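Local coordinates for protein esterase (PDB 4W9R) that is of unknown function but is probably an esterase-like member of the alpha/beta-hydrolase superfamily, with an added helical C-terminal region, at residues Val40-Thr45 with Glu123-Leu128; Glu257-Lys262 with Lys298-Tyr303; Asn279-Thr284 with Thr312-Phe317. One frame throughout, in Å; residues are numbered along the deposited sequence.

Contact 1 (Val40-Thr45 with Glu123-Leu128)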
loop_
_atom_site.group_PDB
_atom_site.type_symbol
_atom_site.label_atom_id
_atom_site.label_comp_id
_atom_site.label_asym_id
_atom_site.label_seq_id
_atom_site.Cartn_x
_atom_site.Cartn_y
_atom_site.Cartn_z
ATOM N N VAL B 40 -15.024 3.291 -4.444
ATOM C CA VAL B 40 -14.631 2.149 -3.622
ATOM C C VAL B 40 -15.834 1.538 -2.904
ATOM O O VAL B 40 -16.442 2.176 -2.044
ATOM C CB VAL B 40 -13.573 2.548 -2.581
ATOM C CG1 VAL B 40 -13.141 1.334 -1.775
ATOM C CG2 VAL B 40 -12.380 3.193 -3.262
ATOM N N LEU B 41 -16.176 0.304 -3.265
ATOM C CA LEU B 41 -17.359 -0.367 -2.726
ATOM C C LEU B 41 -17.135 -0.958 -1.333
ATOM O O LEU B 41 -18.071 -1.133 -0.553
ATOM C CB LEU B 41 -17.805 -1.470 -3.684
ATOM C CG LEU B 41 -17.961 -1.036 -5.140
ATOM C CD1 LEU B 41 -18.419 -2.202 -6.000
ATOM C CD2 LEU B 41 -18.929 0.130 -5.247
ATOM N N ASN B 42 -15.880 -1.281 -1.053
ATOM C CA ASN B 42 -15.447 -1.961 0.165
ATOM C C ASN B 42 -14.990 -1.022 1.280
ATOM O O ASN B 42 -14.395 -1.461 2.262
ATOM C CB ASN B 42 -14.363 -2.976 -0.168
ATOM C CG ASN B 42 -14.929 -4.212 -0.838
ATOM O OD1 ASN B 42 -14.682 -4.465 -2.016
ATOM N ND2 ASN B 42 -15.716 -4.977 -0.092
ATOM N N ALA B 43 -15.246 0.269 1.100
ATOM C CA ALA B 43 -14.511 1.365 1.733
ATOM C C ALA B 43 -14.263 1.262 3.241
ATOM O O ALA B 43 -13.314 1.862 3.737
ATOM C CB ALA B 43 -15.237 2.672 1.445
ATOM N N GLU B 44 -15.097 0.535 3.980
ATOM C CA GLU B 44 -14.835 0.345 5.411
ATOM C C GLU B 44 -13.410 -0.182 5.656
ATOM O O GLU B 44 -12.812 0.080 6.697
ATOM C CB GLU B 44 -15.865 -0.601 6.038
ATOM C CG GLU B 44 -15.799 -2.048 5.559
ATOM C CD GLU B 44 -16.521 -2.272 4.243
ATOM O OE1 GLU B 44 -17.113 -1.308 3.712
ATOM O OE2 GLU B 44 -16.494 -3.414 3.739
ATOM N N THR B 45 -12.873 -0.906 4.678
ATOM C CA THR B 45 -11.489 -1.374 4.708
ATOM C C THR B 45 -10.623 -0.634 3.683
ATOM O O THR B 45 -9.639 0.011 4.042
ATOM C CB THR B 45 -11.393 -2.892 4.461
ATOM O OG1 THR B 45 -12.115 -3.238 3.273
ATOM C CG2 THR B 45 -11.975 -3.656 5.638
ATOM N N GLU B 123 -13.321 -9.119 -2.756
ATOM C CA GLU B 123 -14.192 -10.249 -2.420
ATOM C C GLU B 123 -15.427 -10.309 -3.319
ATOM O O GLU B 123 -15.310 -10.256 -4.542
ATOM C CB GLU B 123 -14.605 -10.193 -0.946
ATOM C CG GLU B 123 -13.496 -10.580 0.030
ATOM C CD GLU B 123 -12.452 -9.492 0.212
ATOM O OE1 GLU B 123 -12.830 -8.358 0.574
ATOM O OE2 GLU B 123 -11.254 -9.773 -0.006
ATOM N N GLU B 124 -16.605 -10.424 -2.713
ATOM C CA GLU B 124 -17.846 -10.529 -3.476
ATOM C C GLU B 124 -18.076 -9.294 -4.342
ATOM O O GLU B 124 -18.438 -9.407 -5.514
ATOM C CB GLU B 124 -19.042 -10.745 -2.545
ATOM C CG GLU B 124 -19.085 -12.111 -1.872
ATOM C CD GLU B 124 -18.186 -12.195 -0.653
ATOM O OE1 GLU B 124 -17.650 -11.147 -0.232
ATOM O OE2 GLU B 124 -18.019 -13.309 -0.113
ATOM N N ALA B 125 -17.862 -8.118 -3.761
ATOM C CA ALA B 125 -17.993 -6.868 -4.501
ATOM C C ALA B 125 -16.965 -6.795 -5.627
ATOM O O ALA B 125 -17.223 -6.208 -6.679
ATOM C CB ALA B 125 -17.846 -5.679 -3.567
ATOM N N GLY B 126 -15.801 -7.397 -5.398
ATOM C CA GLY B 126 -14.754 -7.448 -6.401
ATOM C C GLY B 126 -15.192 -8.187 -7.650
ATOM O O GLY B 126 -14.825 -7.816 -8.763
ATOM N N PHE B 127 -15.978 -9.243 -7.465
ATOM C CA PHE B 127 -16.519 -9.992 -8.591
ATOM C C PHE B 127 -17.713 -9.267 -9.198
ATOM O O PHE B 127 -17.922 -9.306 -10.409
ATOM C CB PHE B 127 -16.920 -11.404 -8.164
ATOM C CG PHE B 127 -17.448 -12.247 -9.288
ATOM C CD1 PHE B 127 -16.605 -12.680 -10.299
ATOM C CD2 PHE B 127 -18.786 -12.601 -9.341
ATOM C CE1 PHE B 127 -17.086 -13.452 -11.339
ATOM C CE2 PHE B 127 -19.273 -13.373 -10.379
ATOM C CZ PHE B 127 -18.420 -13.799 -11.380
ATOM N N LEU B 128 -18.494 -8.611 -8.345
ATOM C CA LEU B 128 -19.641 -7.827 -8.788
ATOM C C LEU B 128 -19.214 -6.706 -9.730
ATOM O O LEU B 128 -19.921 -6.376 -10.682
ATOM C CB LEU B 128 -20.386 -7.245 -7.585
ATOM C CG LEU B 128 -21.516 -6.256 -7.883
ATOM C CD1 LEU B 128 -22.654 -6.950 -8.606
ATOM C CD2 LEU B 128 -22.012 -5.597 -6.606
HETATM O O HOH W 1 -17.391 -7.846 -1.007
#
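Leu-41 and Asn-42 meet Ala-125 beside what is probably the nucleophile-elbow turn of an alpha/beta-hydrolase fold. Glu-123 occupies the bend between strand 116-122 and helix 123-128, with a positive phi (57°) as expected at such an elbow. Segment 40-45 starts at the end of the neighbouring parallel strand 35-40 and turns into helix 43-59.

The apolar part is small. Leu-41 CB faces Ala-125 CB at 4.2 Å. Val-99 of helix 91-110 also packs on Leu-41, and Val-79 packs on Ala-125.

The amide of Asn-42 adds a close non-bonded contact, with OD1 3.7 Å from Ala-125 CB. Its CG lies anti to the carbonyl carbon (chi1 -75°), which carries the amide toward the helix start. There OD1 accepts a hydrogen bond from Ser-122 N, tying this loop to the end of the next strand. No direct hydrogen bond joins the two segments.

Charge is handled outside the pair. Glu-123 OE2 forms a salt bridge with Lys-221 and accepts a hydrogen bond from Asn-148.

One water bridges the two segments, in part weakly. It accepts weakly from Asn-42 ND2 and donates weakly to Glu-124 OE1. Its firmer bond is with Ala-125 N, which donates to the water oxygen at 2.8 Å.

Contact 2 (Glu257-Lys262 with Lys298-Tyr303)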
loop_
_atom_site.group_PDB
_atom_site.type_symbol
_atom_site.label_atom_id
_atom_site.label_comp_id
_atom_site.label_asym_id
_atom_site.label_seq_id
_atom_site.Cartn_x
_atom_site.Cartn_y
_atom_site.Cartn_z
ATOM N N GLU B 257 6.472 15.691 -31.837
ATOM C CA GLU B 257 5.293 14.834 -31.893
ATOM C C GLU B 257 5.261 13.836 -30.741
ATOM O O GLU B 257 4.189 13.465 -30.268
ATOM C CB GLU B 257 5.233 14.091 -33.232
ATOM C CG GLU B 257 4.630 14.898 -34.375
ATOM C CD GLU B 257 5.481 16.088 -34.782
ATOM O OE1 GLU B 257 6.703 16.070 -34.523
ATOM O OE2 GLU B 257 4.925 17.043 -35.364
ATOM N N TYR B 258 6.436 13.408 -30.288
ATOM C CA TYR B 258 6.522 12.491 -29.157
ATOM C C TYR B 258 5.957 13.141 -27.898
ATOM O O TYR B 258 5.159 12.537 -27.180
ATOM C CB TYR B 258 7.969 12.051 -28.919
ATOM C CG TYR B 258 8.114 10.979 -27.861
ATOM C CD1 TYR B 258 8.000 9.634 -28.190
ATOM C CD2 TYR B 258 8.363 11.309 -26.535
ATOM C CE1 TYR B 258 8.129 8.648 -27.230
ATOM C CE2 TYR B 258 8.493 10.330 -25.565
ATOM C CZ TYR B 258 8.376 9.001 -25.919
ATOM O OH TYR B 258 8.505 8.020 -24.963
ATOM N N LEU B 259 6.372 14.378 -27.640
ATOM C CA LEU B 259 5.895 15.122 -26.481
ATOM C C LEU B 259 4.397 15.387 -26.577
ATOM O O LEU B 259 3.669 15.239 -25.595
ATOM C CB LEU B 259 6.654 16.444 -26.341
ATOM C CG LEU B 259 6.197 17.375 -25.215
ATOM C CD1 LEU B 259 6.458 16.746 -23.855
ATOM C CD2 LEU B 259 6.873 18.734 -25.319
ATOM N N GLU B 260 3.943 15.774 -27.764
ATOM C CA GLU B 260 2.538 16.100 -27.978
ATOM C C GLU B 260 1.661 14.862 -27.847
ATOM O O GLU B 260 0.618 14.899 -27.193
ATOM C CB GLU B 260 2.335 16.742 -29.351
ATOM C CG GLU B 260 0.929 17.278 -29.575
ATOM C CD GLU B 260 0.704 17.753 -30.997
ATOM O OE1 GLU B 260 1.267 17.137 -31.928
ATOM O OE2 GLU B 260 -0.035 18.742 -31.184
ATOM N N ASN B 261 2.091 13.770 -28.471
ATOM C CA ASN B 261 1.356 12.514 -28.411
ATOM C C ASN B 261 1.185 12.030 -26.977
ATOM O O ASN B 261 0.125 11.526 -26.607
ATOM C CB ASN B 261 2.058 11.439 -29.244
ATOM C CG ASN B 261 1.393 10.084 -29.128
ATOM O OD1 ASN B 261 0.400 9.807 -29.801
ATOM N ND2 ASN B 261 1.942 9.227 -28.274
ATOM N N LYS B 262 2.232 12.197 -26.175
ATOM C CA LYS B 262 2.196 11.790 -24.776
ATOM C C LYS B 262 1.107 12.532 -24.010
ATOM O O LYS B 262 0.299 11.919 -23.316
ATOM C CB LYS B 262 3.551 12.023 -24.108
ATOM C CG LYS B 262 3.562 11.716 -22.616
ATOM C CD LYS B 262 4.934 11.954 -22.010
ATOM C CE LYS B 262 4.918 11.763 -20.499
ATOM N NZ LYS B 262 4.600 10.361 -20.107
ATOM N N LYS B 298 10.354 24.748 -33.720
ATOM C CA LYS B 298 9.367 25.775 -34.030
ATOM C C LYS B 298 8.012 25.417 -33.432
ATOM O O LYS B 298 7.336 26.262 -32.843
ATOM C CB LYS B 298 9.239 25.965 -35.542
ATOM C CG LYS B 298 8.327 27.114 -35.956
ATOM C CD LYS B 298 8.126 27.139 -37.466
ATOM C CE LYS B 298 7.462 28.429 -37.923
ATOM N NZ LYS B 298 6.123 28.624 -37.303
ATOM N N LYS B 299 7.625 24.155 -33.586
ATOM C CA LYS B 299 6.351 23.674 -33.070
ATOM C C LYS B 299 6.369 23.580 -31.547
ATOM O O LYS B 299 5.333 23.721 -30.897
ATOM C CB LYS B 299 6.005 22.317 -33.689
ATOM C CG LYS B 299 5.646 22.397 -35.166
ATOM C CD LYS B 299 5.316 21.035 -35.758
ATOM C CE LYS B 299 6.562 20.186 -35.932
ATOM N NZ LYS B 299 6.284 18.942 -36.706
ATOM N N LEU B 300 7.550 23.348 -30.981
ATOM C CA LEU B 300 7.702 23.292 -29.531
ATOM C C LEU B 300 7.520 24.675 -28.919
ATOM O O LEU B 300 6.950 24.817 -27.839
ATOM C CB LEU B 300 9.072 22.725 -29.149
ATOM C CG LEU B 300 9.397 22.662 -27.655
ATOM C CD1 LEU B 300 8.405 21.771 -26.922
ATOM C CD2 LEU B 300 10.823 22.180 -27.433
ATOM N N ALA B 301 8.008 25.692 -29.622
ATOM C CA ALA B 301 7.916 27.068 -29.152
ATOM C C ALA B 301 6.465 27.516 -29.028
ATOM O O ALA B 301 6.086 28.152 -28.045
ATOM C CB ALA B 301 8.677 27.998 -30.087
ATOM N N LYS B 302 5.657 27.179 -30.027
ATOM C CA LYS B 302 4.258 27.584 -30.035
ATOM C C LYS B 302 3.449 26.738 -29.061
ATOM O O LYS B 302 2.439 27.188 -28.521
ATOM C CB LYS B 302 3.673 27.486 -31.446
ATOM C CG LYS B 302 2.394 28.292 -31.637
ATOM C CD LYS B 302 2.050 28.454 -33.111
ATOM C CE LYS B 302 0.845 29.369 -33.301
ATOM N NZ LYS B 302 0.526 29.596 -34.738
ATOM N N TYR B 303 3.908 25.512 -28.833
ATOM C CA TYR B 303 3.227 24.594 -27.928
ATOM C C TYR B 303 3.332 25.052 -26.479
ATOM O O TYR B 303 2.338 25.069 -25.753
ATOM C CB TYR B 303 3.796 23.184 -28.073
ATOM C CG TYR B 303 3.171 22.166 -27.144
ATOM C CD1 TYR B 303 1.865 21.733 -27.337
ATOM C CD2 TYR B 303 3.888 21.629 -26.085
ATOM C CE1 TYR B 303 1.289 20.801 -26.495
ATOM C CE2 TYR B 303 3.322 20.694 -25.238
ATOM C CZ TYR B 303 2.022 20.284 -25.448
ATOM O OH TYR B 303 1.451 19.354 -24.608
#
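Leu-259 CD2 touches Leu-300 CD1 at 3.8 Å, methyl against methyl, and the two side chains cross at about a right angle. The same CD2 lies 4.1 Å from Tyr-303 CE2. One methyl of Leu-259 therefore meets both a leucine and an aromatic ring. Leu-259 holds its CG anti to the backbone N (chi1 176°), which sends the side chain across to helix 294-306.

A salt bridge lies on the less buried flank. Lys-299 NZ donates to Glu-257 OE2 at 2.7 Å. It takes the syn lone pair, on the side of OE1, which itself is 3.6 Å from NZ. The lysine bends at chi3 (-73°) and the glutamate at chi2. The two chains cross at about a right angle, with their charged ends meeting.

The second shell borders both parts. Tyr-256 touches Lys-299, and Tyr-263 touches Tyr-303.

The helix segments run broadly parallel, with 36° between their directions. Their axes come no closer than 10.9 Å, a spacing bridged by side chains alone. Helix 278-290 comes between them in sequence and packs on both: Asp-280 and Thr-284 touch Leu-259, while Ile-288 touches Leu-300. Phe-318 of helix 314-325 also touches Leu-300. The contact thus joins helices 255-270 and 294-306 within the all-helical C-terminal region, beyond the strands of the central sheet.

Contact 3 (Asn279-Thr284 with Thr312-Phe317)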
loop_
_atom_site.group_PDB
_atom_site.type_symbol
_atom_site.label_atom_id
_atom_site.label_comp_id
_atom_site.label_asym_id
_atom_site.label_seq_id
_atom_site.Cartn_x
_atom_site.Cartn_y
_atom_site.Cartn_z
ATOM N N ASN B 279 10.580 19.417 -16.943
ATOM C CA ASN B 279 11.374 18.226 -17.223
ATOM C C ASN B 279 11.069 17.649 -18.602
ATOM O O ASN B 279 11.980 17.315 -19.362
ATOM C CB ASN B 279 11.130 17.167 -16.144
ATOM C CG ASN B 279 11.832 15.856 -16.441
ATOM O OD1 ASN B 279 13.009 15.682 -16.124
ATOM N ND2 ASN B 279 11.106 14.917 -17.044
ATOM N N ASP B 280 9.783 17.542 -18.923
ATOM C CA ASP B 280 9.353 16.983 -20.200
ATOM C C ASP B 280 9.674 17.917 -21.363
ATOM O O ASP B 280 9.994 17.464 -22.463
ATOM C CB ASP B 280 7.854 16.680 -20.168
ATOM C CG ASP B 280 7.525 15.452 -19.341
ATOM O OD1 ASP B 280 8.424 14.956 -18.630
ATOM O OD2 ASP B 280 6.367 14.988 -19.401
ATOM N N VAL B 281 9.585 19.219 -21.119
ATOM C CA VAL B 281 9.891 20.204 -22.149
ATOM C C VAL B 281 11.379 20.200 -22.480
ATOM O O VAL B 281 11.765 20.165 -23.649
ATOM C CB VAL B 281 9.466 21.621 -21.723
ATOM C CG1 VAL B 281 9.918 22.644 -22.755
ATOM C CG2 VAL B 281 7.960 21.684 -21.527
HETATM N N MSE B 282 12.213 20.224 -21.446
HETATM C CA MSE B 282 13.661 20.240 -21.628
HETATM C C MSE B 282 14.171 18.948 -22.258
HETATM O O MSE B 282 15.140 18.963 -23.016
HETATM C CB MSE B 282 14.364 20.488 -20.294
HETATM C CG MSE B 282 14.186 21.902 -19.771
HETATM SE SE MSE B 282 14.667 23.233 -21.115
HETATM C CE MSE B 282 14.230 24.849 -20.118
ATOM N N ALA B 283 13.518 17.836 -21.941
ATOM C CA ALA B 283 13.871 16.554 -22.537
ATOM C C ALA B 283 13.616 16.593 -24.037
ATOM O O ALA B 283 14.399 16.067 -24.827
ATOM C CB ALA B 283 13.087 15.427 -21.890
ATOM N N THR B 284 12.515 17.228 -24.421
ATOM C CA THR B 284 12.160 17.371 -25.824
ATOM C C THR B 284 13.149 18.294 -26.527
ATOM O O THR B 284 13.594 18.014 -27.640
ATOM C CB THR B 284 10.732 17.924 -25.989
ATOM O OG1 THR B 284 9.815 17.120 -25.235
ATOM C CG2 THR B 284 10.321 17.921 -27.454
ATOM N N THR B 312 6.762 33.534 -19.744
ATOM C CA THR B 312 8.190 33.268 -19.611
ATOM C C THR B 312 8.917 33.530 -20.925
ATOM O O THR B 312 8.306 33.533 -21.991
ATOM C CB THR B 312 8.467 31.819 -19.172
ATOM O OG1 THR B 312 8.131 30.921 -20.238
ATOM C CG2 THR B 312 7.653 31.470 -17.934
ATOM N N ALA B 313 10.217 33.787 -20.836
ATOM C CA ALA B 313 11.037 34.071 -22.010
ATOM C C ALA B 313 11.232 32.860 -22.923
ATOM O O ALA B 313 11.741 32.994 -24.036
ATOM C CB ALA B 313 12.390 34.609 -21.575
HETATM N N MSE B 314 10.826 31.684 -22.456
HETATM C CA MSE B 314 11.114 30.435 -23.161
HETATM C C MSE B 314 10.534 30.312 -24.584
HETATM O O MSE B 314 11.264 29.923 -25.495
HETATM C CB MSE B 314 10.645 29.243 -22.322
HETATM C CG MSE B 314 11.200 27.921 -22.807
HETATM SE SE MSE B 314 10.836 26.456 -21.585
HETATM C CE MSE B 314 8.972 26.179 -22.031
ATOM N N PRO B 315 9.233 30.620 -24.783
ATOM C CA PRO B 315 8.682 30.430 -26.134
ATOM C C PRO B 315 9.410 31.218 -27.220
ATOM O O PRO B 315 9.683 30.674 -28.291
ATOM C CB PRO B 315 7.240 30.928 -25.994
ATOM C CG PRO B 315 6.914 30.713 -24.570
ATOM C CD PRO B 315 8.180 31.018 -23.830
ATOM N N ASN B 316 9.724 32.479 -26.947
ATOM C CA ASN B 316 10.409 33.307 -27.931
ATOM C C ASN B 316 11.895 32.981 -28.023
ATOM O O ASN B 316 12.530 33.252 -29.040
ATOM C CB ASN B 316 10.212 34.788 -27.612
ATOM C CG ASN B 316 8.830 35.282 -27.988
ATOM O OD1 ASN B 316 8.253 34.845 -28.986
ATOM N ND2 ASN B 316 8.287 36.194 -27.189
ATOM N N PHE B 317 12.449 32.397 -26.967
ATOM C CA PHE B 317 13.834 31.944 -27.008
ATOM C C PHE B 317 13.966 30.757 -27.955
ATOM O O PHE B 317 14.900 30.690 -28.752
ATOM C CB PHE B 317 14.333 31.566 -25.614
ATOM C CG PHE B 317 15.771 31.127 -25.584
ATOM C CD1 PHE B 317 16.788 32.053 -25.433
ATOM C CD2 PHE B 317 16.105 29.787 -25.709
ATOM C CE1 PHE B 317 18.112 31.652 -25.404
ATOM C CE2 PHE B 317 17.426 29.380 -25.680
ATOM C CZ PHE B 317 18.431 30.313 -25.527
#
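Val-281 and selenomethionine Met-314 reach toward each other tip to tip between two helices of an all-helical array. The pattern of short successive helices is consistent with a tetratricopeptide-like helical region. Helix 278-290 supplies Val-281, and Met-314 belongs to helix 314-325.

The tight part is wholly apolar. Met-314 CE meets Val-281 CG1 at 3.7 Å. The selenium behind it is 4.0 Å from CE of Met-282, also a selenomethionine, whose side chain crosses obliquely. Met-314 is extended through its first two torsions and bends at chi3 (77°), which turns its methyl onto the valine. Val-304 of helix 294-306 packs on both Val-281 and Met-314. Helix 294-306 thus takes part in the same packing, and it also touches Pro-315.

The contact is narrow, and its backbones stay well apart: the nearest CA atoms, of Val-281 and Met-314, are 10.4 Å from each other. Met-282 is partly exposed and leans on Asp-346 and Phe-347 of a loop.

Polar groups of helix 278-290 lie away from the methionines. Exposed Asn-279 donates through ND2 to Asp-280 OD1, nearly in its own amide plane. Both groups also bond to the backbone of Ile-239. Asp-280 OD2 bonds to Tyr-263 OH. Thr-284, one turn on, gives both its N and its hydroxyl to Asp-280 O, with Thr-284 OG1 2.8 Å from Asp-280 O.

Contact 1 belongs to the sheet-bearing part, probably an alpha/beta-hydrolase domain. Contacts 2 and 3 lie in the helical region on the opposite side of the chain's centre, and the centre of contact 1 is about 42 and 45 Å from theirs. They join different helix pairs, 255-270 with 294-306 and 278-290 with 314-325, packed into one group. Their centres are about 10 Å apart, and Ala-301 CB is 3.4 Å from Pro-315 O. Contacts 1 and 3 are buried, contact 2 only partly. Chemistry does not simply follow burial. Contact 1 combines a small apolar touch with a water bridge and outside polar partners, contact 2 flanks an apolar patch with a salt bridge, and contact 3 is apolar across its segments.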